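Local atomic coordinates of uncharacterized protein YPL067C (Saccharomyces cerevisiae, PDB entry 5KCI), a protein that is of unknown biochemical function, a cytoplasmic protein that probably belongs with the histidine-triad proteins and has been connected with amyloid toxicity. Residues A[32-37]-A[96-101]; A[90-95]-A[104-109]; A[150-155]-A[168-173]. All blocks are in the same frame, centred on the assembly; numbering follows the deposited sequence.

Interaction 1 (A[32-37]-A[96-101]); sequences ARLKRS and YNFEPG
The ring of Tyr96 is met by Leu34, Lys35 and Arg36, three successive residues of 32-37. It meets the guanidinium of Arg36 edge to face: CE1 of Tyr96 stands over the centre of the guanidinium, 3.8 Å from Arg36 CZ, and the two planes are nearly perpendicular, 87° apart. Nearer the backbone, Arg36 CG approaches Tyr96 CD1 to 3.7 Å, and the extended chain from CG to NE carries the guanidinium out to the CE1 edge. Over a face of the tyrosine, at longer range, lies Lys35 NZ, 5.0 Å from the ring centroid, a cation-pi contact that the poor order of this lysine makes loose. Leu34 touches Tyr96 CD2 with its CB at 3.9 Å. Next comes Asn97, whose backbone N donates to Lys35 O at 2.9 Å, the hydrogen bond that ties the two loops together. With CG anti to the backbone N (chi1 -172°), the Asn97 side chain passes beside Ser37, CB lying 3.5 Å from Ser37 N and CG against Ser37 CB. Ser37 itself is an N-cap: its OG accepts from Met40 N at the start of helix 38-51. Phe98 closes the contact on the apolar side, where Leu34 CD2 reaches the ring edge at CE1, 4.1 Å away; Ile22 of helix 19-28 and Leu170 of the sheet complete this greasy patch. The polar ends of the main side chains are engaged elsewhere, Arg36 NE with Phe94 O and Tyr96 OH with Asn154 ND2. The nearest atoms of the Tyr96 side chain and a bound sulfate are about 4 Å apart, and the two cations round the ring may make this margin mildly positive.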
loop_
_atom_site.group_PDB
_atom_site.type_symbol
_atom_site.label_atom_id
_atom_site.label_comp_id
_atom_site.label_asym_id
_atom_site.label_seq_id
_atom_site.Cartn_x
_atom_site.Cartn_y
_atom_site.Cartn_z
ATOM N N ALA A 32 -1.066 -10.612 10.782
ATOM C CA ALA A 32 -2.249 -11.421 10.502
ATOM C C ALA A 32 -3.453 -10.908 11.276
ATOM O O ALA A 32 -4.597 -11.085 10.839
ATOM C CB ALA A 32 -1.995 -12.882 10.851
ATOM N N ARG A 33 -3.207 -10.283 12.427
ATOM C CA ARG A 33 -4.261 -9.654 13.244
ATOM C C ARG A 33 -4.996 -8.532 12.527
ATOM O O ARG A 33 -6.061 -8.097 13.009
ATOM C CB ARG A 33 -3.659 -9.082 14.518
ATOM C CG ARG A 33 -3.331 -10.078 15.600
ATOM C CD ARG A 33 -2.679 -9.365 16.778
ATOM N NE ARG A 33 -2.845 -10.070 18.050
ATOM C CZ ARG A 33 -3.745 -9.759 18.984
ATOM N NH1 ARG A 33 -4.589 -8.748 18.815
ATOM N NH2 ARG A 33 -3.800 -10.467 20.103
ATOM N N LEU A 34 -4.424 -7.974 11.460
ATOM C CA LEU A 34 -5.096 -6.912 10.707
ATOM C C LEU A 34 -6.035 -7.622 9.748
ATOM O O LEU A 34 -5.618 -8.116 8.698
ATOM C CB LEU A 34 -4.106 -6.019 9.968
ATOM C CG LEU A 34 -3.025 -5.320 10.793
ATOM C CD1 LEU A 34 -2.005 -4.618 9.890
ATOM C CD2 LEU A 34 -3.649 -4.328 11.789
ATOM N N LYS A 35 -7.292 -7.735 10.146
ATOM C CA LYS A 35 -8.266 -8.550 9.445
ATOM C C LYS A 35 -9.382 -7.665 8.911
ATOM O O LYS A 35 -9.572 -6.525 9.355
ATOM C CB LYS A 35 -8.843 -9.638 10.362
ATOM C CG LYS A 35 -8.727 -11.050 9.791
ATOM C CD LYS A 35 -9.711 -11.296 8.640
ATOM C CE LYS A 35 -9.030 -11.487 7.269
ATOM N NZ LYS A 35 -8.055 -10.431 6.841
ATOM N N ARG A 36 -10.092 -8.197 7.922
ATOM C CA ARG A 36 -11.282 -7.547 7.411
ATOM C C ARG A 36 -12.449 -7.788 8.354
ATOM O O ARG A 36 -12.463 -8.737 9.138
ATOM C CB ARG A 36 -11.640 -8.071 6.024
ATOM C CG ARG A 36 -10.608 -7.795 4.968
ATOM C CD ARG A 36 -11.108 -8.162 3.584
ATOM N NE ARG A 36 -10.106 -7.874 2.566
ATOM C CZ ARG A 36 -9.158 -8.735 2.217
ATOM N NH1 ARG A 36 -8.268 -8.413 1.288
ATOM N NH2 ARG A 36 -9.088 -9.918 2.817
ATOM N N SER A 37 -13.431 -6.903 8.282
ATOM C CA SER A 37 -14.681 -7.152 8.978
ATOM C C SER A 37 -15.336 -8.413 8.423
ATOM O O SER A 37 -15.073 -8.832 7.292
ATOM C CB SER A 37 -15.623 -5.958 8.831
ATOM O OG SER A 37 -15.929 -5.710 7.471
ATOM N N TYR A 96 -9.223 -3.413 5.115
ATOM C CA TYR A 96 -9.284 -4.077 6.403
ATOM C C TYR A 96 -10.108 -3.247 7.390
ATOM O O TYR A 96 -10.497 -2.112 7.115
ATOM C CB TYR A 96 -7.897 -4.303 6.965
ATOM C CG TYR A 96 -6.995 -5.223 6.122
ATOM C CD1 TYR A 96 -7.481 -5.871 5.000
ATOM C CD2 TYR A 96 -5.671 -5.406 6.474
ATOM C CE1 TYR A 96 -6.613 -6.725 4.233
ATOM C CE2 TYR A 96 -4.821 -6.221 5.726
ATOM C CZ TYR A 96 -5.303 -6.877 4.628
ATOM O OH TYR A 96 -4.435 -7.682 3.920
ATOM N N ASN A 97 -10.320 -3.813 8.573
ATOM C CA ASN A 97 -11.309 -3.276 9.517
ATOM C C ASN A 97 -10.607 -2.335 10.472
ATOM O O ASN A 97 -10.070 -2.739 11.505
ATOM C CB ASN A 97 -11.997 -4.400 10.267
ATOM C CG ASN A 97 -13.159 -3.905 11.098
ATOM O OD1 ASN A 97 -13.716 -2.842 10.835
ATOM N ND2 ASN A 97 -13.541 -4.689 12.095
ATOM N N PHE A 98 -10.630 -1.052 10.123
ATOM C CA PHE A 98 -9.978 0.010 10.864
ATOM C C PHE A 98 -11.029 1.009 11.350
ATOM O O PHE A 98 -12.161 1.031 10.869
ATOM C CB PHE A 98 -8.961 0.719 9.978
ATOM C CG PHE A 98 -7.883 -0.173 9.463
ATOM C CD1 PHE A 98 -7.219 -1.022 10.318
ATOM C CD2 PHE A 98 -7.519 -0.136 8.133
ATOM C CE1 PHE A 98 -6.209 -1.843 9.856
ATOM C CE2 PHE A 98 -6.508 -0.956 7.661
ATOM C CZ PHE A 98 -5.849 -1.796 8.527
ATOM N N GLU A 99 -10.639 1.872 12.281
ATOM C CA GLU A 99 -11.609 2.827 12.803
ATOM C C GLU A 99 -11.943 3.866 11.731
ATOM O O GLU A 99 -11.165 4.091 10.801
ATOM C CB GLU A 99 -11.079 3.485 14.071
ATOM C CG GLU A 99 -9.853 4.398 13.906
ATOM C CD GLU A 99 -9.558 5.216 15.141
ATOM O OE1 GLU A 99 -10.496 5.863 15.662
ATOM O OE2 GLU A 99 -8.390 5.245 15.584
ATOM N N PRO A 100 -13.100 4.522 11.837
ATOM C CA PRO A 100 -13.430 5.566 10.867
ATOM C C PRO A 100 -12.282 6.551 10.742
ATOM O O PRO A 100 -11.636 6.909 11.729
ATOM C CB PRO A 100 -14.677 6.234 11.466
ATOM C CG PRO A 100 -15.273 5.219 12.324
ATOM C CD PRO A 100 -14.136 4.400 12.880
ATOM N N GLY A 101 -12.011 6.964 9.517
ATOM C CA GLY A 101 -10.990 7.943 9.246
ATOM C C GLY A 101 -9.702 7.337 8.741
ATOM O O GLY A 101 -8.896 8.042 8.121
#

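Interaction 2 (A[90-95]-A[104-109]); sequences RANDFP and HLVLWS
Arg90 and Val106 form a hydrogen-bonded antiparallel pair, Arg90 N to Val106 O at 2.9 Å and Val106 N to Arg90 O at 2.8 Å, and Ala91 faces Leu105 in the non-hydrogen-bonded pair that follows. Strand 87-91 stops there, yet one further bond, Asn92 N to His104 O at 3.0 Å, carries the pairing into the loop. A water donates to both Asn92 O and His104 O and bridges the spot where the backbones part. Asn92 and His104 run side by side, their side chains pointing the same way. CB of Asn92 makes a CH-pi contact over the imidazole, 4.0 Å from its centroid, and ND2 hovers above the same ring, toward its rim; the amide is turned 62° from the ring plane. An Asx turn fixes that amide, because OD1 accepts from Phe94 N at 2.8 Å. ND2 also touches Val106 CG2, whereas Pro95, after the turn, lays its CB on His104 CB at 3.8 Å. Asn92 and Pro95, before and after the Asx turn, therefore both rest on the histidine. Its two ring nitrogens are both bonded, ND1 by Tyr96 N and NE2 to His168 ND1 on the adjacent strand, which leaves little freedom to rotate. Farther along, the Arg90 stem brushes Trp108 only loosely, CG to CD1 at 4.4 Å. This hairpin forms one margin of the sheet: strand 87-91 is outermost, strand 165-172 pairs with the other side of 102-109, helix 56-64 packs on Arg90 and Trp108, and helix 38-51 meets Phe94 and Pro95.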
loop_
_atom_site.group_PDB
_atom_site.type_symbol
_atom_site.label_atom_id
_atom_site.label_comp_id
_atom_site.label_asym_id
_atom_site.label_seq_id
_atom_site.Cartn_x
_atom_site.Cartn_y
_atom_site.Cartn_z
ATOM N N ARG A 90 -3.270 2.864 -5.369
ATOM C CA ARG A 90 -4.686 2.611 -5.573
ATOM C C ARG A 90 -5.387 2.547 -4.229
ATOM O O ARG A 90 -4.766 2.250 -3.212
ATOM C CB ARG A 90 -4.922 1.284 -6.313
ATOM C CG ARG A 90 -4.341 1.224 -7.708
ATOM C CD ARG A 90 -5.203 1.970 -8.693
ATOM N NE ARG A 90 -4.732 1.868 -10.074
ATOM C CZ ARG A 90 -3.773 2.619 -10.605
ATOM N NH1 ARG A 90 -3.152 3.529 -9.877
ATOM N NH2 ARG A 90 -3.423 2.448 -11.873
ATOM N N ALA A 91 -6.675 2.884 -4.213
ATOM C CA ALA A 91 -7.487 2.585 -3.043
ATOM C C ALA A 91 -7.717 1.080 -2.961
ATOM O O ALA A 91 -7.938 0.424 -3.979
ATOM C CB ALA A 91 -8.825 3.335 -3.114
ATOM N N ASN A 92 -7.608 0.518 -1.754
ATOM C CA ASN A 92 -7.923 -0.895 -1.560
ATOM C C ASN A 92 -9.425 -1.089 -1.718
ATOM O O ASN A 92 -10.219 -0.448 -1.019
ATOM C CB ASN A 92 -7.461 -1.399 -0.189
ATOM C CG ASN A 92 -7.481 -2.932 -0.089
ATOM O OD1 ASN A 92 -8.367 -3.592 -0.643
ATOM N ND2 ASN A 92 -6.513 -3.497 0.622
ATOM N N ASP A 93 -9.824 -1.980 -2.638
ATOM C CA ASP A 93 -11.249 -2.219 -2.863
ATOM C C ASP A 93 -11.910 -2.940 -1.695
ATOM O O ASP A 93 -13.134 -2.843 -1.527
ATOM C CB ASP A 93 -11.463 -3.043 -4.145
ATOM C CG ASP A 93 -11.293 -2.218 -5.409
ATOM O OD1 ASP A 93 -11.647 -1.021 -5.393
ATOM O OD2 ASP A 93 -10.801 -2.775 -6.419
ATOM N N PHE A 94 -11.136 -3.672 -0.903
ATOM C CA PHE A 94 -11.653 -4.514 0.167
ATOM C C PHE A 94 -10.845 -4.220 1.415
ATOM O O PHE A 94 -10.105 -5.064 1.922
ATOM C CB PHE A 94 -11.606 -5.987 -0.244
ATOM C CG PHE A 94 -12.412 -6.267 -1.488
ATOM C CD1 PHE A 94 -13.791 -6.414 -1.425
ATOM C CD2 PHE A 94 -11.795 -6.331 -2.723
ATOM C CE1 PHE A 94 -14.532 -6.652 -2.567
ATOM C CE2 PHE A 94 -12.535 -6.564 -3.874
ATOM C CZ PHE A 94 -13.896 -6.729 -3.795
ATOM N N PRO A 95 -10.988 -3.010 1.954
ATOM C CA PRO A 95 -10.100 -2.586 3.037
ATOM C C PRO A 95 -10.260 -3.448 4.275
ATOM O O PRO A 95 -11.321 -4.031 4.526
ATOM C CB PRO A 95 -10.534 -1.147 3.330
ATOM C CG PRO A 95 -11.624 -0.798 2.382
ATOM C CD PRO A 95 -12.010 -2.012 1.603
ATOM N N HIS A 104 -7.320 2.999 3.584
ATOM C CA HIS A 104 -6.452 1.855 3.282
ATOM C C HIS A 104 -6.078 1.924 1.808
ATOM O O HIS A 104 -6.919 1.661 0.936
ATOM C CB HIS A 104 -7.208 0.572 3.604
ATOM C CG HIS A 104 -6.391 -0.661 3.494
ATOM N ND1 HIS A 104 -6.811 -1.860 4.020
ATOM C CD2 HIS A 104 -5.183 -0.894 2.928
ATOM C CE1 HIS A 104 -5.910 -2.792 3.764
ATOM N NE2 HIS A 104 -4.913 -2.235 3.096
ATOM N N LEU A 105 -4.838 2.284 1.527
ATOM C CA LEU A 105 -4.333 2.352 0.160
ATOM C C LEU A 105 -3.376 1.200 -0.081
ATOM O O LEU A 105 -2.898 0.577 0.859
ATOM C CB LEU A 105 -3.601 3.670 -0.119
ATOM C CG LEU A 105 -4.341 4.957 0.232
ATOM C CD1 LEU A 105 -3.469 6.165 -0.097
ATOM C CD2 LEU A 105 -5.664 5.032 -0.524
ATOM N N VAL A 106 -3.110 0.942 -1.360
ATOM C CA VAL A 106 -2.145 -0.065 -1.793
ATOM C C VAL A 106 -1.174 0.623 -2.727
ATOM O O VAL A 106 -1.590 1.298 -3.671
ATOM C CB VAL A 106 -2.808 -1.260 -2.493
ATOM C CG1 VAL A 106 -1.714 -2.310 -2.901
ATOM C CG2 VAL A 106 -3.852 -1.889 -1.590
ATOM N N LEU A 107 0.107 0.457 -2.451
ATOM C CA LEU A 107 1.199 0.971 -3.248
ATOM C C LEU A 107 1.915 -0.186 -3.938
ATOM O O LEU A 107 2.628 -0.949 -3.289
ATOM C CB LEU A 107 2.187 1.715 -2.352
ATOM C CG LEU A 107 3.504 2.159 -2.964
ATOM C CD1 LEU A 107 3.277 3.173 -4.077
ATOM C CD2 LEU A 107 4.391 2.770 -1.848
ATOM N N TRP A 108 1.757 -0.257 -5.245
ATOM C CA TRP A 108 2.384 -1.259 -6.103
ATOM C C TRP A 108 3.719 -0.729 -6.613
ATOM O O TRP A 108 3.842 0.450 -6.975
ATOM C CB TRP A 108 1.467 -1.587 -7.281
ATOM C CG TRP A 108 0.171 -2.151 -6.877
ATOM C CD1 TRP A 108 -0.987 -1.460 -6.625
ATOM C CD2 TRP A 108 -0.111 -3.522 -6.638
ATOM N NE1 TRP A 108 -1.988 -2.345 -6.265
ATOM C CE2 TRP A 108 -1.471 -3.617 -6.275
ATOM C CE3 TRP A 108 0.653 -4.699 -6.722
ATOM C CZ2 TRP A 108 -2.071 -4.842 -5.973
ATOM C CZ3 TRP A 108 0.053 -5.900 -6.425
ATOM C CH2 TRP A 108 -1.283 -5.970 -6.047
ATOM N N SER A 109 4.721 -1.612 -6.670
ATOM C CA SER A 109 6.036 -1.221 -7.157
ATOM C C SER A 109 6.585 -2.262 -8.136
ATOM O O SER A 109 6.579 -3.450 -7.832
ATOM C CB SER A 109 7.034 -1.056 -6.008
ATOM O OG SER A 109 8.309 -0.668 -6.493
HETATM O O HOH W 1 -10.080 2.018 0.489
#

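Interaction 3 (A[150-155]-A[168-173]); sequences AWFVNY and HVLLFF. With SO4 (sulfate ion), chain D.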
loop_
_atom_site.group_PDB
_atom_site.type_symbol
_atom_site.label_atom_id
_atom_site.label_comp_id
_atom_site.label_asym_id
_atom_site.label_seq_id
_atom_site.Cartn_x
_atom_site.Cartn_y
_atom_site.Cartn_z
ATOM N N ALA A 150 1.056 5.037 8.164
ATOM C CA ALA A 150 1.701 3.779 8.512
ATOM C C ALA A 150 1.702 2.886 7.289
ATOM O O ALA A 150 0.939 3.094 6.350
ATOM C CB ALA A 150 0.983 3.059 9.666
ATOM N N TRP A 151 2.536 1.852 7.326
ATOM C CA TRP A 151 2.569 0.954 6.185
ATOM C C TRP A 151 3.043 -0.416 6.639
ATOM O O TRP A 151 3.721 -0.554 7.662
ATOM C CB TRP A 151 3.468 1.485 5.052
ATOM C CG TRP A 151 4.931 1.539 5.363
ATOM C CD1 TRP A 151 5.620 2.585 5.924
ATOM C CD2 TRP A 151 5.913 0.506 5.110
ATOM N NE1 TRP A 151 6.953 2.262 6.045
ATOM C CE2 TRP A 151 7.158 1.000 5.552
ATOM C CE3 TRP A 151 5.846 -0.775 4.567
ATOM C CZ2 TRP A 151 8.350 0.252 5.461
ATOM C CZ3 TRP A 151 7.044 -1.529 4.477
ATOM C CH2 TRP A 151 8.265 -1.005 4.922
ATOM N N PHE A 152 2.639 -1.430 5.867
ATOM C CA PHE A 152 3.123 -2.776 6.100
ATOM C C PHE A 152 3.061 -3.549 4.802
ATOM O O PHE A 152 2.296 -3.234 3.892
ATOM C CB PHE A 152 2.319 -3.535 7.152
ATOM C CG PHE A 152 0.852 -3.661 6.829
ATOM C CD1 PHE A 152 -0.048 -2.625 7.113
ATOM C CD2 PHE A 152 0.352 -4.828 6.292
ATOM C CE1 PHE A 152 -1.380 -2.762 6.812
ATOM C CE2 PHE A 152 -0.987 -4.969 5.985
ATOM C CZ PHE A 152 -1.863 -3.950 6.251
ATOM N N VAL A 153 3.861 -4.607 4.761
ATOM C CA VAL A 153 3.853 -5.529 3.647
ATOM C C VAL A 153 3.495 -6.899 4.203
ATOM O O VAL A 153 4.181 -7.403 5.098
ATOM C CB VAL A 153 5.221 -5.573 2.945
ATOM C CG1 VAL A 153 5.226 -6.659 1.911
ATOM C CG2 VAL A 153 5.503 -4.210 2.307
ATOM N N ASN A 154 2.442 -7.495 3.672
ATOM C CA ASN A 154 2.015 -8.800 4.143
ATOM C C ASN A 154 3.069 -9.858 3.838
ATOM O O ASN A 154 3.708 -9.849 2.780
ATOM C CB ASN A 154 0.697 -9.194 3.506
ATOM C CG ASN A 154 -0.507 -8.677 4.288
ATOM O OD1 ASN A 154 -0.405 -8.398 5.477
ATOM N ND2 ASN A 154 -1.642 -8.628 3.642
ATOM N N TYR A 155 3.266 -10.741 4.800
ATOM C CA TYR A 155 4.235 -11.830 4.661
ATOM C C TYR A 155 3.797 -12.785 3.568
ATOM O O TYR A 155 2.628 -12.821 3.176
ATOM C CB TYR A 155 4.361 -12.614 5.961
ATOM C CG TYR A 155 4.697 -11.769 7.177
ATOM C CD1 TYR A 155 5.931 -11.205 7.317
ATOM C CD2 TYR A 155 3.764 -11.582 8.209
ATOM C CE1 TYR A 155 6.282 -10.455 8.416
ATOM C CE2 TYR A 155 4.103 -10.827 9.322
ATOM C CZ TYR A 155 5.366 -10.261 9.422
ATOM O OH TYR A 155 5.760 -9.507 10.502
ATOM N N HIS A 168 0.771 -2.012 1.915
ATOM C CA HIS A 168 -0.439 -1.408 2.443
ATOM C C HIS A 168 -0.050 -0.096 3.119
ATOM O O HIS A 168 0.806 -0.081 4.003
ATOM C CB HIS A 168 -1.131 -2.376 3.391
ATOM C CG HIS A 168 -1.561 -3.637 2.720
ATOM N ND1 HIS A 168 -2.809 -3.783 2.170
ATOM C CD2 HIS A 168 -0.881 -4.778 2.428
ATOM C CE1 HIS A 168 -2.908 -4.977 1.605
ATOM N NE2 HIS A 168 -1.753 -5.601 1.751
ATOM N N VAL A 169 -0.625 1.004 2.647
ATOM C CA VAL A 169 -0.307 2.340 3.135
ATOM C C VAL A 169 -1.578 2.870 3.754
ATOM O O VAL A 169 -2.587 3.000 3.056
ATOM C CB VAL A 169 0.162 3.277 2.019
ATOM C CG1 VAL A 169 0.377 4.670 2.521
ATOM C CG2 VAL A 169 1.456 2.766 1.354
ATOM N N LEU A 170 -1.533 3.141 5.048
ATOM C CA LEU A 170 -2.672 3.594 5.826
ATOM C C LEU A 170 -2.489 5.060 6.151
ATOM O O LEU A 170 -1.418 5.463 6.609
ATOM C CB LEU A 170 -2.793 2.810 7.137
ATOM C CG LEU A 170 -2.793 1.282 6.992
ATOM C CD1 LEU A 170 -3.046 0.652 8.350
ATOM C CD2 LEU A 170 -3.819 0.800 6.019
ATOM N N LEU A 171 -3.573 5.833 5.972
ATOM C CA LEU A 171 -3.571 7.258 6.255
ATOM C C LEU A 171 -4.683 7.515 7.246
ATOM O O LEU A 171 -5.812 7.089 7.002
ATOM C CB LEU A 171 -3.842 8.081 4.998
ATOM C CG LEU A 171 -2.933 7.850 3.797
ATOM C CD1 LEU A 171 -3.304 8.803 2.690
ATOM C CD2 LEU A 171 -1.490 7.991 4.206
ATOM N N PHE A 172 -4.380 8.196 8.355
ATOM C CA PHE A 172 -5.403 8.443 9.369
ATOM C C PHE A 172 -5.857 9.898 9.293
ATOM O O PHE A 172 -5.048 10.822 9.463
ATOM C CB PHE A 172 -4.892 8.101 10.768
ATOM C CG PHE A 172 -5.961 8.175 11.873
ATOM C CD1 PHE A 172 -7.295 7.873 11.623
ATOM C CD2 PHE A 172 -5.590 8.482 13.173
ATOM C CE1 PHE A 172 -8.236 7.926 12.639
ATOM C CE2 PHE A 172 -6.534 8.515 14.195
ATOM C CZ PHE A 172 -7.856 8.235 13.914
ATOM N N PHE A 173 -7.165 10.078 9.086
ATOM C CA PHE A 173 -7.826 11.378 9.080
ATOM C C PHE A 173 -8.807 11.362 10.253
ATOM O O PHE A 173 -9.953 10.945 10.088
ATOM C CB PHE A 173 -8.562 11.624 7.763
ATOM C CG PHE A 173 -7.686 11.623 6.541
ATOM C CD1 PHE A 173 -7.458 10.458 5.843
ATOM C CD2 PHE A 173 -7.144 12.785 6.059
ATOM C CE1 PHE A 173 -6.709 10.469 4.710
ATOM C CE2 PHE A 173 -6.393 12.802 4.933
ATOM C CZ PHE A 173 -6.152 11.618 4.252
HETATM S S SO4 D . -2.150 -8.834 0.084
HETATM O O1 SO4 D . -1.841 -9.468 -1.219
HETATM O O2 SO4 D . -1.045 -8.076 0.641
HETATM O O3 SO4 D . -3.291 -7.907 -0.079
HETATM O O4 SO4 D . -2.526 -9.868 1.042
#
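Phe152 and His168 pair at the end of an antiparallel ladder that joins edge strand 149-152 to strand 165-172 of the four-stranded sheet. His166 and His168, with one residue between them, recall the alternating histidines of histidine-triad proteins, though Leu170 takes the next alternate place. Two hydrogen-bonded pairs, Ala150 with Leu170 and Phe152 with His168, flank the non-hydrogen-bonded pair of Trp151 and Val169. Packing is tight on the face bearing Ala150, Phe152, His168 and Leu170. CG of Phe152 sits between the backbone N and the carbonyl carbon (chi1 58°), which brings the ring back across its neighbour; His168 CB then lies over the phenyl face, 3.5 Å from the centroid. The imidazole and phenyl planes are only 10° apart, but slid past one another, with centroids separated by 4.7 Å. Leu170 CD1 meets the phenyl edge at CE1, 4.1 Å away, and Leu34 adds a further apolar contact to Phe152. The opposite face is looser: Trp151 CB and Val169 CG2 approach to 4.4 Å, while the indole leads away from the strand pair to bond Asn131 OD1 through NE1. Past the last pair, a sulfate, probably from the crystallisation liquor, bridges Asn154 and His168. Asn154 ND2 donates to its O4 at 3.0 Å and to O2 at 3.1 Å, and Ser160 N and His166 NE2 also hold it. His168 NE2 donates almost straight to sulfate O2, 2.8 Å long with an angle of 172° at the hydrogen.

Interaction 1 is a surface contact between two loops, interaction 2 a partly buried hairpin, and interaction 3 a buried strand pair. Interactions 2 and 3 share a sheet, since strands 102-109 and 165-172 are neighbours joined by Leu105 N to Val169 O; interaction 1 lies against the face of that sheet that carries Phe152, His168 and Leu170. Backbone ladders carry the second and third, whereas a single backbone bond and cationic side chains round a tyrosine serve the first. The three converge on polar groups: Tyr96 is tied to the sulfate site by two routes of probable hydrogen bonds, one through the two histidines and one through Asn154.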